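Local coordinates for DUF3501 family protein (Burkholderia pseudomallei K96243, PDB 3FJV) that is of unknown function, a DUF3501 family protein built round an eight-stranded antiparallel sheet and found with two chains in its assembly, at residues A[31-36]-A[187-192]; A[39-44]-A[89-94]; A[109-114]-A[169-174]; A[130-135]-A[144-149]. All blocks are in the same frame, centred on the assembly; numbering follows the deposited sequence.

Contact 1: residues A[31-36]-A[187-192]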
loop_
_atom_site.group_PDB
_atom_site.type_symbol
_atom_site.label_atom_id
_atom_site.label_comp_id
_atom_site.label_asym_id
_atom_site.label_seq_id
_atom_site.Cartn_x
_atom_site.Cartn_y
_atom_site.Cartn_z
ATOM N N LYS A 31 -16.927 6.181 16.074
ATOM C CA LYS A 31 -17.250 5.270 17.163
ATOM C C LYS A 31 -18.449 4.422 16.871
ATOM O O LYS A 31 -18.587 3.333 17.444
ATOM C CB LYS A 31 -17.432 6.051 18.519
ATOM C CG LYS A 31 -16.085 6.603 18.942
ATOM C CD LYS A 31 -16.114 7.486 20.179
ATOM C CE LYS A 31 -14.731 8.110 20.399
ATOM N NZ LYS A 31 -14.693 9.225 21.426
ATOM N N ARG A 32 -19.344 4.874 15.981
ATOM C CA ARG A 32 -20.469 4.025 15.571
ATOM C C ARG A 32 -20.226 3.184 14.325
ATOM O O ARG A 32 -21.148 2.534 13.834
ATOM C CB ARG A 32 -21.671 4.933 15.291
ATOM C CG ARG A 32 -21.999 5.796 16.519
ATOM C CD ARG A 32 -23.460 6.244 16.542
ATOM N NE ARG A 32 -24.378 5.110 16.610
ATOM C CZ ARG A 32 -25.587 5.084 16.051
ATOM N NH1 ARG A 32 -26.056 6.141 15.352
ATOM N NH2 ARG A 32 -26.332 4.004 16.185
ATOM N N ARG A 33 -19.028 3.280 13.771
ATOM C CA ARG A 33 -18.734 2.678 12.439
ATOM C C ARG A 33 -17.557 1.699 12.458
ATOM O O ARG A 33 -17.358 0.941 11.503
ATOM C CB ARG A 33 -18.433 3.815 11.450
ATOM C CG ARG A 33 -19.501 4.887 11.300
ATOM C CD ARG A 33 -20.827 4.349 10.846
ATOM N NE ARG A 33 -20.723 3.722 9.516
ATOM C CZ ARG A 33 -21.749 3.353 8.763
ATOM N NH1 ARG A 33 -22.991 3.397 9.229
ATOM N NH2 ARG A 33 -21.514 2.867 7.547
ATOM N N ALA A 34 -16.739 1.707 13.515
ATOM C CA ALA A 34 -15.505 0.933 13.490
ATOM C C ALA A 34 -15.621 -0.380 14.252
ATOM O O ALA A 34 -16.249 -0.407 15.296
ATOM C CB ALA A 34 -14.369 1.738 14.053
ATOM N N VAL A 35 -15.037 -1.450 13.696
ATOM C CA VAL A 35 -14.932 -2.763 14.353
ATOM C C VAL A 35 -13.490 -3.301 14.233
ATOM O O VAL A 35 -12.862 -3.150 13.197
ATOM C CB VAL A 35 -15.864 -3.806 13.711
ATOM C CG1 VAL A 35 -15.933 -5.041 14.598
ATOM C CG2 VAL A 35 -17.291 -3.224 13.421
ATOM N N SER A 36 -12.977 -3.931 15.282
ATOM C CA SER A 36 -11.713 -4.639 15.228
ATOM C C SER A 36 -11.951 -6.103 15.020
ATOM O O SER A 36 -12.971 -6.616 15.464
ATOM C CB SER A 36 -10.983 -4.428 16.527
ATOM O OG SER A 36 -10.477 -3.131 16.491
ATOM N N ALA A 187 -26.627 -0.994 14.626
ATOM C CA ALA A 187 -27.773 -0.075 14.405
ATOM C C ALA A 187 -27.417 1.010 13.370
ATOM O O ALA A 187 -28.199 1.292 12.478
ATOM C CB ALA A 187 -28.272 0.558 15.731
ATOM N N SER A 188 -26.207 1.535 13.443
ATOM C CA SER A 188 -25.749 2.504 12.485
ATOM C C SER A 188 -25.660 1.909 11.067
ATOM O O SER A 188 -26.103 2.532 10.083
ATOM C CB SER A 188 -24.396 3.047 12.927
ATOM O OG SER A 188 -23.896 3.972 11.991
ATOM N N LEU A 189 -25.168 0.678 10.990
ATOM C CA LEU A 189 -25.025 -0.014 9.713
ATOM C C LEU A 189 -26.404 -0.286 9.070
ATOM O O LEU A 189 -26.581 -0.187 7.830
ATOM C CB LEU A 189 -24.195 -1.309 9.875
ATOM C CG LEU A 189 -22.649 -1.391 9.787
ATOM C CD1 LEU A 189 -21.936 -0.194 10.413
ATOM C CD2 LEU A 189 -22.082 -2.734 10.384
ATOM N N ALA A 190 -27.371 -0.681 9.875
ATOM C CA ALA A 190 -28.713 -0.930 9.390
ATOM C C ALA A 190 -29.256 0.280 8.603
ATOM O O ALA A 190 -29.929 0.114 7.591
ATOM C CB ALA A 190 -29.648 -1.304 10.572
ATOM N N GLY A 191 -28.908 1.484 9.045
ATOM C CA GLY A 191 -29.355 2.698 8.407
ATOM C C GLY A 191 -28.773 2.961 7.028
ATOM O O GLY A 191 -29.299 3.791 6.312
ATOM N N ASP A 192 -27.679 2.290 6.664
ATOM C CA ASP A 192 -27.105 2.411 5.342
ATOM C C ASP A 192 -27.937 1.721 4.239
ATOM O O ASP A 192 -27.666 1.931 3.055
ATOM C CB ASP A 192 -25.744 1.693 5.278
ATOM C CG ASP A 192 -24.649 2.344 6.133
ATOM O OD1 ASP A 192 -24.838 3.465 6.708
ATOM O OD2 ASP A 192 -23.580 1.673 6.224
#
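R33 lays its guanidinium group under L189, whose CD1 sits over the centre of one face, 3.9 Å from R33 CZ. The rim of the same group carries the polar contacts. D192 is gripped end-on: R33 NH2 donates to the syn lone pair of D192 OD2 at 2.7 Å, while NH1 reaches OD1 at 3.1 Å from out of the carboxylate plane, since the two flat groups are turned 46° apart. R33 NH1 also gives a straighter bond to S188 OG, 3.0 Å away and in the guanidinium plane. Bends at chi2 and chi3 (-59° and -62°) bring the R33 guanidinium to S188 and D192. NE donates to the carbonyl of F45, so strand 41-45 helps fix the rotation of the group. R32 packs beside it: S188 CB covers the middle of its guanidinium face and lies 3.4 Å from R32 O, while A187 CB comes to the edge near NH2. The main polar partner of R32 is D184, one turn before S188 on the same helix. The arrangement is a salt bridge between a buried arginine and a partly exposed aspartate, tying the C-terminal part of helix 183-190 and the residues after it to the loop leading into edge strand 34-37.

Contact 2: residues A[39-44]-A[89-94]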
loop_
_atom_site.group_PDB
_atom_site.type_symbol
_atom_site.label_atom_id
_atom_site.label_comp_id
_atom_site.label_asym_id
_atom_site.label_seq_id
_atom_site.Cartn_x
_atom_site.Cartn_y
_atom_site.Cartn_z
ATOM N N ASN A 39 -6.331 -8.706 16.762
ATOM C CA ASN A 39 -5.376 -7.638 17.132
ATOM C C ASN A 39 -4.775 -6.842 15.984
ATOM O O ASN A 39 -4.184 -5.767 16.217
ATOM C CB ASN A 39 -4.217 -8.222 17.981
ATOM C CG ASN A 39 -4.661 -8.641 19.366
ATOM O OD1 ASN A 39 -5.575 -8.067 19.931
ATOM N ND2 ASN A 39 -4.005 -9.640 19.922
ATOM N N HIS A 40 -4.906 -7.328 14.745
ATOM C CA HIS A 40 -4.222 -6.692 13.624
ATOM C C HIS A 40 -5.107 -6.252 12.440
ATOM O O HIS A 40 -4.583 -5.629 11.508
ATOM C CB HIS A 40 -3.146 -7.629 13.111
ATOM C CG HIS A 40 -2.170 -8.022 14.166
ATOM N ND1 HIS A 40 -1.111 -7.221 14.527
ATOM C CD2 HIS A 40 -2.138 -9.094 14.989
ATOM C CE1 HIS A 40 -0.455 -7.793 15.521
ATOM N NE2 HIS A 40 -1.050 -8.937 15.807
ATOM N N LEU A 41 -6.404 -6.568 12.470
ATOM C CA LEU A 41 -7.354 -6.118 11.445
ATOM C C LEU A 41 -8.352 -5.106 12.016
ATOM O O LEU A 41 -8.949 -5.328 13.089
ATOM C CB LEU A 41 -8.144 -7.271 10.848
ATOM C CG LEU A 41 -7.525 -7.846 9.560
ATOM C CD1 LEU A 41 -6.078 -8.218 9.783
ATOM C CD2 LEU A 41 -8.353 -9.052 9.161
ATOM N N ARG A 42 -8.586 -4.042 11.254
ATOM C CA ARG A 42 -9.559 -2.999 11.625
ATOM C C ARG A 42 -10.486 -2.725 10.435
ATOM O O ARG A 42 -9.998 -2.591 9.327
ATOM C CB ARG A 42 -8.795 -1.718 11.982
ATOM C CG ARG A 42 -7.819 -1.839 13.140
ATOM C CD ARG A 42 -8.526 -2.164 14.450
ATOM N NE ARG A 42 -7.605 -2.379 15.576
ATOM C CZ ARG A 42 -7.170 -3.564 16.025
ATOM N NH1 ARG A 42 -7.544 -4.719 15.469
ATOM N NH2 ARG A 42 -6.345 -3.595 17.064
ATOM N N LEU A 43 -11.800 -2.690 10.642
ATOM C CA LEU A 43 -12.748 -2.351 9.577
ATOM C C LEU A 43 -13.446 -1.044 9.953
ATOM O O LEU A 43 -13.871 -0.871 11.082
ATOM C CB LEU A 43 -13.888 -3.393 9.431
ATOM C CG LEU A 43 -13.791 -4.675 8.620
ATOM C CD1 LEU A 43 -15.127 -5.362 8.686
ATOM C CD2 LEU A 43 -13.419 -4.396 7.183
ATOM N N LEU A 44 -13.562 -0.139 8.988
ATOM C CA LEU A 44 -14.381 1.049 9.126
ATOM C C LEU A 44 -15.483 0.946 8.125
ATOM O O LEU A 44 -15.228 0.961 6.907
ATOM C CB LEU A 44 -13.597 2.338 8.929
ATOM C CG LEU A 44 -14.417 3.639 9.174
ATOM C CD1 LEU A 44 -14.673 3.835 10.660
ATOM C CD2 LEU A 44 -13.634 4.816 8.558
ATOM N N ALA A 89 -16.802 -1.131 3.539
ATOM C CA ALA A 89 -15.813 -0.980 4.613
ATOM C C ALA A 89 -14.370 -0.894 4.069
ATOM O O ALA A 89 -14.037 -1.427 3.005
ATOM C CB ALA A 89 -15.947 -2.098 5.697
ATOM N N THR A 90 -13.566 -0.085 4.727
ATOM C CA THR A 90 -12.137 -0.052 4.531
ATOM C C THR A 90 -11.541 -0.982 5.590
ATOM O O THR A 90 -11.793 -0.828 6.798
ATOM C CB THR A 90 -11.573 1.398 4.684
ATOM O OG1 THR A 90 -12.152 2.236 3.667
ATOM C CG2 THR A 90 -10.047 1.373 4.532
ATOM N N LEU A 91 -10.781 -1.960 5.114
ATOM C CA LEU A 91 -10.051 -2.893 5.961
ATOM C C LEU A 91 -8.596 -2.432 6.017
ATOM O O LEU A 91 -7.962 -2.203 4.977
ATOM C CB LEU A 91 -10.099 -4.319 5.408
ATOM C CG LEU A 91 -9.302 -5.442 6.121
ATOM C CD1 LEU A 91 -9.841 -5.863 7.468
ATOM C CD2 LEU A 91 -9.250 -6.719 5.246
ATOM N N GLN A 92 -8.067 -2.349 7.231
ATOM C CA GLN A 92 -6.657 -2.008 7.421
ATOM C C GLN A 92 -6.001 -3.104 8.219
ATOM O O GLN A 92 -6.567 -3.600 9.177
ATOM C CB GLN A 92 -6.484 -0.659 8.109
ATOM C CG GLN A 92 -6.939 0.507 7.209
ATOM C CD GLN A 92 -6.365 1.844 7.635
ATOM O OE1 GLN A 92 -5.128 2.034 7.614
ATOM N NE2 GLN A 92 -7.242 2.789 7.984
ATOM N N ILE A 93 -4.814 -3.496 7.777
ATOM C CA ILE A 93 -3.986 -4.507 8.427
ATOM C C ILE A 93 -2.851 -3.710 9.042
ATOM O O ILE A 93 -2.156 -2.992 8.311
ATOM C CB ILE A 93 -3.440 -5.498 7.370
ATOM C CG1 ILE A 93 -4.596 -6.186 6.646
ATOM C CG2 ILE A 93 -2.545 -6.589 8.013
ATOM C CD1 ILE A 93 -4.175 -6.805 5.292
ATOM N N GLU A 94 -2.677 -3.805 10.359
ATOM C CA GLU A 94 -1.694 -3.001 11.066
ATOM C C GLU A 94 -0.705 -3.847 11.865
ATOM O O GLU A 94 -1.108 -4.632 12.721
ATOM C CB GLU A 94 -2.431 -2.029 11.984
ATOM C CG GLU A 94 -3.283 -1.020 11.175
ATOM C CD GLU A 94 -4.316 -0.268 12.009
ATOM O OE1 GLU A 94 -4.582 -0.655 13.182
ATOM O OE2 GLU A 94 -4.865 0.719 11.473
#
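L41, L43, L91 and I93 form the apolar centre, all on one face of an antiparallel strand pair. L41 CG meets L91 CD1 at 3.7 Å, the two chains slanting across each other, whereas L41 and I93 run side by side with CD1 against CG1. L43 turns CD2 to its neighbours, reaching A89 CB at 3.7 Å and L91 CB at 3.8 Å. L41-I93 and L43-L91 are non-hydrogen-bonded pairs; between and beyond them R42-Q92 and L44-T90 each close two N-H...O bonds, with R42 N to Q92 O at 2.9 Å. On the opposite face E94, extended beyond CG, crosses the R42 chain at about a right angle and sets OE1 3.4 Å from R42 CG, too far out of the guanidinium plane for an N-H to point at it. R42 NH1 instead turns back to L41 O at 2.8 Å. Beyond the strand ends, E94 N binds H40 O, and H40 ND1 returns a bond to E94 O at 3.2 Å, in the imidazole plane; the ring also stacks with that of Y95. Strand 41-45 is flanked by strand 34-37 and strand 86-93 by strand 144-150, while T90 and Q92 also pack on T99 of the second subunit.

Contact 3: residues A[109-114]-A[169-174]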
loop_
_atom_site.group_PDB
_atom_site.type_symbol
_atom_site.label_atom_id
_atom_site.label_comp_id
_atom_site.label_asym_id
_atom_site.label_seq_id
_atom_site.Cartn_x
_atom_site.Cartn_y
_atom_site.Cartn_z
ATOM N N VAL A 109 -1.882 -13.076 2.525
ATOM C CA VAL A 109 -2.402 -12.902 1.168
ATOM C C VAL A 109 -3.830 -13.473 1.049
ATOM O O VAL A 109 -4.146 -14.563 1.528
ATOM C CB VAL A 109 -1.479 -13.569 0.122
ATOM C CG1 VAL A 109 -1.349 -15.033 0.430
ATOM C CG2 VAL A 109 -2.014 -13.333 -1.284
ATOM N N GLY A 110 -4.712 -12.692 0.455
ATOM C CA GLY A 110 -6.091 -13.133 0.232
ATOM C C GLY A 110 -6.991 -12.980 1.449
ATOM O O GLY A 110 -8.154 -13.329 1.392
ATOM N N ILE A 111 -6.485 -12.424 2.540
ATOM C CA ILE A 111 -7.342 -12.233 3.743
ATOM C C ILE A 111 -8.569 -11.362 3.496
ATOM O O ILE A 111 -9.625 -11.579 4.085
ATOM C CB ILE A 111 -6.529 -11.689 4.952
ATOM C CG1 ILE A 111 -7.320 -11.894 6.238
ATOM C CG2 ILE A 111 -6.099 -10.216 4.757
ATOM C CD1 ILE A 111 -6.494 -11.697 7.514
ATOM N N GLU A 112 -8.446 -10.379 2.621
ATOM C CA GLU A 112 -9.573 -9.503 2.294
ATOM C C GLU A 112 -10.796 -10.226 1.724
ATOM O O GLU A 112 -11.886 -9.680 1.747
ATOM C CB GLU A 112 -9.136 -8.389 1.355
ATOM C CG GLU A 112 -8.762 -8.813 -0.081
ATOM C CD GLU A 112 -7.332 -9.383 -0.203
ATOM O OE1 GLU A 112 -6.699 -9.644 0.823
ATOM O OE2 GLU A 112 -6.848 -9.563 -1.327
ATOM N N ASP A 113 -10.593 -11.443 1.207
ATOM C CA ASP A 113 -11.662 -12.291 0.669
ATOM C C ASP A 113 -12.277 -13.211 1.738
ATOM O O ASP A 113 -13.256 -13.868 1.449
ATOM C CB ASP A 113 -11.097 -13.274 -0.390
ATOM C CG ASP A 113 -10.360 -12.597 -1.493
ATOM O OD1 ASP A 113 -10.779 -11.505 -1.896
ATOM O OD2 ASP A 113 -9.393 -13.206 -2.020
ATOM N N ARG A 114 -11.684 -13.278 2.939
ATOM C CA ARG A 114 -12.044 -14.289 3.956
ATOM C C ARG A 114 -12.715 -13.686 5.187
ATOM O O ARG A 114 -13.050 -14.399 6.108
ATOM C CB ARG A 114 -10.812 -15.072 4.382
ATOM C CG ARG A 114 -10.009 -15.697 3.276
ATOM C CD ARG A 114 -10.841 -16.426 2.258
ATOM N NE ARG A 114 -11.774 -17.394 2.842
ATOM C CZ ARG A 114 -12.601 -18.149 2.122
ATOM N NH1 ARG A 114 -12.579 -18.079 0.812
ATOM N NH2 ARG A 114 -13.431 -19.008 2.714
ATOM N N CYS A 169 -13.376 -14.207 10.488
ATOM C CA CYS A 169 -12.421 -14.429 9.410
ATOM C C CYS A 169 -12.003 -15.910 9.420
ATOM O O CYS A 169 -11.652 -16.440 10.478
ATOM C CB CYS A 169 -11.178 -13.569 9.645
ATOM S SG CYS A 169 -9.968 -13.639 8.287
ATOM N N ASP A 170 -11.977 -16.540 8.251
ATOM C CA ASP A 170 -11.594 -17.940 8.153
ATOM C C ASP A 170 -10.323 -18.167 7.347
ATOM O O ASP A 170 -10.053 -19.298 6.947
ATOM C CB ASP A 170 -12.755 -18.808 7.613
ATOM C CG ASP A 170 -13.110 -18.520 6.158
ATOM O OD1 ASP A 170 -12.448 -17.689 5.485
ATOM O OD2 ASP A 170 -14.067 -19.152 5.677
ATOM N N HIS A 171 -9.552 -17.101 7.132
ATOM C CA HIS A 171 -8.209 -17.237 6.636
ATOM C C HIS A 171 -7.378 -18.174 7.561
ATOM O O HIS A 171 -7.392 -18.027 8.785
ATOM C CB HIS A 171 -7.526 -15.872 6.470
ATOM C CG HIS A 171 -6.252 -15.916 5.676
ATOM N ND1 HIS A 171 -5.065 -16.408 6.196
ATOM C CD2 HIS A 171 -5.978 -15.533 4.400
ATOM C CE1 HIS A 171 -4.117 -16.323 5.275
ATOM N NE2 HIS A 171 -4.640 -15.795 4.176
ATOM N N PRO A 172 -6.642 -19.125 6.971
ATOM C CA PRO A 172 -5.882 -20.083 7.779
ATOM C C PRO A 172 -4.835 -19.491 8.656
ATOM O O PRO A 172 -4.569 -20.052 9.702
ATOM C CB PRO A 172 -5.230 -20.990 6.726
ATOM C CG PRO A 172 -6.198 -20.959 5.618
ATOM C CD PRO A 172 -6.564 -19.485 5.556
ATOM N N HIS A 173 -4.233 -18.379 8.260
ATOM C CA HIS A 173 -3.293 -17.673 9.167
ATOM C C HIS A 173 -3.913 -16.544 10.003
ATOM O O HIS A 173 -3.179 -15.824 10.659
ATOM C CB HIS A 173 -2.080 -17.150 8.394
ATOM C CG HIS A 173 -1.291 -18.247 7.757
ATOM N ND1 HIS A 173 -0.375 -19.001 8.462
ATOM C CD2 HIS A 173 -1.338 -18.778 6.512
ATOM C CE1 HIS A 173 0.138 -19.924 7.667
ATOM N NE2 HIS A 173 -0.431 -19.817 6.482
ATOM N N TYR A 174 -5.239 -16.399 9.971
ATOM C CA TYR A 174 -5.932 -15.404 10.808
ATOM C C TYR A 174 -7.356 -15.850 11.143
ATOM O O TYR A 174 -8.342 -15.163 10.831
ATOM C CB TYR A 174 -5.914 -14.020 10.132
ATOM C CG TYR A 174 -6.009 -12.865 11.104
ATOM C CD1 TYR A 174 -4.878 -12.339 11.699
ATOM C CD2 TYR A 174 -7.247 -12.266 11.408
ATOM C CE1 TYR A 174 -4.968 -11.273 12.628
ATOM C CE2 TYR A 174 -7.334 -11.205 12.330
ATOM C CZ TYR A 174 -6.198 -10.701 12.904
ATOM O OH TYR A 174 -6.285 -9.645 13.781
#
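R114 and D170 form a side-on salt bridge that joins two connections at one end of the antiparallel sheet: the loop from helix 98-107 to strand 115-119, and the turn between strands 165-169 and 176-180. R114 NE donates to D170 OD1 at 2.7 Å and NH2 to OD2 at 3.0 Å, each oxygen met on its syn side, with guanidinium and carboxylate planes only 15° apart. The R114 chain, bent at chi2 and chi3, coils to get there, and its CB lies close to D170 OD1. OD2 has a second partner in Y126 OH, so the carboxylate is also tied to strand 125-129. Backbone pairing continues between the loops, D170 N reaching R114 O at 3.2 Å.

H171 supplies the other polar link. H171 NE2 donates to V109 O at 3.0 Å; the oxygen is in the ring plane, although the nitrogen stands well above the carbonyl plane. ND1 accepts from H173 N inside the type I turn H171-Y174, so both ring nitrogens are engaged and the rotation of the imidazole is fixed. P172 CD covers one face of this ring, and I111 CA comes obliquely to H171 CD2 at 3.6 Å.

I111, in the short 3-10 segment, packs against C169, H171 and Y174. I111 CG1 rests on C169 SG at 3.8 Å, and the chain is extended, with chi1 -163° and chi2 167°, which carries its tip on to Y174. Y174 OH itself bonds to I37 O. At that tip, I111 CD1 touches Y174 CB at 3.5 Å.

Contact 4: residues A[130-135]-A[144-149]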
loop_
_atom_site.group_PDB
_atom_site.type_symbol
_atom_site.label_atom_id
_atom_site.label_comp_id
_atom_site.label_asym_id
_atom_site.label_seq_id
_atom_site.Cartn_x
_atom_site.Cartn_y
_atom_site.Cartn_z
ATOM N N ASP A 130 -11.910 -5.003 -3.392
ATOM C CA ASP A 130 -10.995 -4.340 -4.346
ATOM C C ASP A 130 -11.454 -4.438 -5.801
ATOM O O ASP A 130 -10.633 -4.527 -6.723
ATOM C CB ASP A 130 -9.539 -4.883 -4.169
ATOM C CG ASP A 130 -9.050 -4.807 -2.719
ATOM O OD1 ASP A 130 -9.324 -3.766 -2.042
ATOM O OD2 ASP A 130 -8.392 -5.788 -2.279
ATOM N N GLU A 131 -12.765 -4.314 -6.020
ATOM C CA GLU A 131 -13.307 -4.424 -7.375
ATOM C C GLU A 131 -12.893 -3.229 -8.242
ATOM O O GLU A 131 -12.930 -3.287 -9.450
ATOM C CB GLU A 131 -14.812 -4.512 -7.324
ATOM C CG GLU A 131 -15.300 -5.864 -6.834
ATOM C CD GLU A 131 -16.768 -5.832 -6.519
ATOM O OE1 GLU A 131 -17.155 -5.135 -5.523
ATOM O OE2 GLU A 131 -17.525 -6.488 -7.290
ATOM N N ASP A 132 -12.500 -2.142 -7.593
ATOM C CA ASP A 132 -12.002 -0.978 -8.299
ATOM C C ASP A 132 -10.585 -1.117 -8.817
ATOM O O ASP A 132 -10.075 -0.219 -9.503
ATOM C CB ASP A 132 -12.108 0.242 -7.401
ATOM C CG ASP A 132 -11.330 0.099 -6.126
ATOM O OD1 ASP A 132 -11.389 -0.965 -5.480
ATOM O OD2 ASP A 132 -10.647 1.052 -5.761
ATOM N N LEU A 133 -9.911 -2.210 -8.481
ATOM C CA LEU A 133 -8.564 -2.361 -8.942
ATOM C C LEU A 133 -8.525 -3.431 -10.011
ATOM O O LEU A 133 -9.093 -4.542 -9.843
ATOM C CB LEU A 133 -7.623 -2.745 -7.809
ATOM C CG LEU A 133 -7.439 -1.695 -6.687
ATOM C CD1 LEU A 133 -6.450 -2.259 -5.716
ATOM C CD2 LEU A 133 -6.993 -0.347 -7.297
ATOM N N GLU A 134 -7.816 -3.101 -11.089
ATOM C CA GLU A 134 -7.610 -4.057 -12.171
ATOM C C GLU A 134 -6.938 -5.310 -11.574
ATOM O O GLU A 134 -6.351 -5.255 -10.491
ATOM C CB GLU A 134 -6.842 -3.390 -13.330
ATOM C CG GLU A 134 -7.626 -2.174 -13.940
ATOM C CD GLU A 134 -6.874 -1.449 -15.065
ATOM O OE1 GLU A 134 -6.293 -2.146 -15.919
ATOM O OE2 GLU A 134 -6.895 -0.191 -15.113
ATOM N N ARG A 135 -7.103 -6.443 -12.249
ATOM C CA ARG A 135 -6.674 -7.751 -11.742
ATOM C C ARG A 135 -5.236 -7.744 -11.212
ATOM O O ARG A 135 -4.939 -8.341 -10.164
ATOM C CB ARG A 135 -6.798 -8.807 -12.862
ATOM N N VAL A 144 -4.240 -2.007 2.984
ATOM C CA VAL A 144 -5.588 -1.366 2.904
ATOM C C VAL A 144 -6.421 -1.973 1.773
ATOM O O VAL A 144 -5.976 -2.025 0.647
ATOM C CB VAL A 144 -5.520 0.153 2.757
ATOM C CG1 VAL A 144 -6.931 0.786 2.751
ATOM C CG2 VAL A 144 -4.693 0.772 3.902
ATOM N N HIS A 145 -7.648 -2.397 2.079
ATOM C CA HIS A 145 -8.543 -2.979 1.078
ATOM C C HIS A 145 -9.919 -2.332 1.193
ATOM O O HIS A 145 -10.297 -1.869 2.259
ATOM C CB HIS A 145 -8.666 -4.475 1.340
ATOM C CG HIS A 145 -7.381 -5.215 1.154
ATOM N ND1 HIS A 145 -6.998 -5.734 -0.066
ATOM C CD2 HIS A 145 -6.386 -5.525 2.029
ATOM C CE1 HIS A 145 -5.814 -6.320 0.063
ATOM N NE2 HIS A 145 -5.434 -6.230 1.328
ATOM N N PHE A 146 -10.632 -2.256 0.080
ATOM C CA PHE A 146 -12.005 -1.736 0.043
ATOM C C PHE A 146 -12.943 -2.929 -0.094
ATOM O O PHE A 146 -12.822 -3.727 -1.051
ATOM C CB PHE A 146 -12.144 -0.789 -1.146
ATOM C CG PHE A 146 -11.415 0.541 -1.005
ATOM C CD1 PHE A 146 -10.851 0.974 0.194
ATOM C CD2 PHE A 146 -11.358 1.415 -2.114
ATOM C CE1 PHE A 146 -10.214 2.197 0.298
ATOM C CE2 PHE A 146 -10.711 2.647 -2.010
ATOM C CZ PHE A 146 -10.141 3.031 -0.767
ATOM N N LEU A 147 -13.818 -3.133 0.891
ATOM C CA LEU A 147 -14.692 -4.293 0.894
ATOM C C LEU A 147 -16.178 -3.908 0.654
ATOM O O LEU A 147 -16.643 -2.804 1.068
ATOM C CB LEU A 147 -14.574 -5.041 2.217
ATOM C CG LEU A 147 -13.202 -5.437 2.750
ATOM C CD1 LEU A 147 -13.358 -6.258 4.077
ATOM C CD2 LEU A 147 -12.365 -6.132 1.741
ATOM N N ARG A 148 -16.921 -4.839 0.043
ATOM C CA ARG A 148 -18.355 -4.711 -0.174
ATOM C C ARG A 148 -19.023 -5.969 0.410
ATOM O O ARG A 148 -18.607 -7.058 0.115
ATOM C CB ARG A 148 -18.626 -4.632 -1.684
ATOM C CG ARG A 148 -20.043 -4.811 -2.146
ATOM C CD ARG A 148 -20.218 -4.405 -3.619
ATOM N NE ARG A 148 -19.773 -5.383 -4.619
ATOM C CZ ARG A 148 -20.498 -6.424 -5.030
ATOM N NH1 ARG A 148 -21.684 -6.677 -4.474
ATOM N NH2 ARG A 148 -20.009 -7.254 -5.954
ATOM N N PHE A 149 -20.054 -5.810 1.232
ATOM C CA PHE A 149 -20.814 -6.943 1.740
ATOM C C PHE A 149 -22.244 -6.809 1.209
ATOM O O PHE A 149 -22.940 -5.867 1.573
ATOM C CB PHE A 149 -20.856 -6.887 3.274
ATOM C CG PHE A 149 -19.523 -7.087 3.946
ATOM C CD1 PHE A 149 -19.054 -8.364 4.255
ATOM C CD2 PHE A 149 -18.776 -5.976 4.378
ATOM C CE1 PHE A 149 -17.830 -8.526 4.897
ATOM C CE2 PHE A 149 -17.591 -6.144 5.043
ATOM C CZ PHE A 149 -17.113 -7.426 5.295
#
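D130 and F146 pair through their backbones where strand 125-129 runs out beside strand 144-150: D130 N donates to F146 O at 2.8 Å, nearly straight. D130 has positive phi (60°) and opens a type I beta turn to L133, closed by L133 N on D130 O, so the chain leaves the antiparallel sheet here. Its carboxylate then takes over the pairing in place of a backbone carbonyl. D130 OD1 accepts F146 N at 2.9 Å, and OD2 offers its syn lone pair to H145 ND1 at 2.6 Å, in the imidazole plane and almost linear at 173°. This short His-carboxylate bond is buried and holds the rotation of the imidazole. OD1 also receives R102 of the second subunit. The same arginine bridges D132 and lies against the F146 ring in a cation-pi contact, which makes this turn part of the dimer interface. D132 approaches that ring obliquely, its OD2 3.7 Å from F146 CD2. Two residues further along the strand, R148 meets E131 of the turn side-on, guanidinium and carboxylate nearly coplanar (24° apart). R148 NH1 goes to E150, while the other two nitrogens serve E131: R148 NE to E131 OE1 at 2.8 Å and NH2 to OE2 at 2.9 Å.

In the fold
Contacts 1, 2 and 4 reach the same antiparallel sheet, in which strands 34-37, 41-45, 86-93 and 144-150 lie in that order. Contacts 1 and 2 have centres 14 Å apart and meet where V35 faces L43; contact 2 joins contact 4 through A89 with L147 and L91 with H145. Contact 3 ties loops at the sheet's end: its centre is 12 Å from that of contact 2, which it meets through Y174 and I111, and 15 Å from that of contact 4, touched by E112. Along the chain, contact 1 encloses the rest; contact 2 closes before contact 3 opens, and contact 4 lies within contact 3. Strands 86-93 and 144-150, with the turn after strand 125-129, face the second subunit.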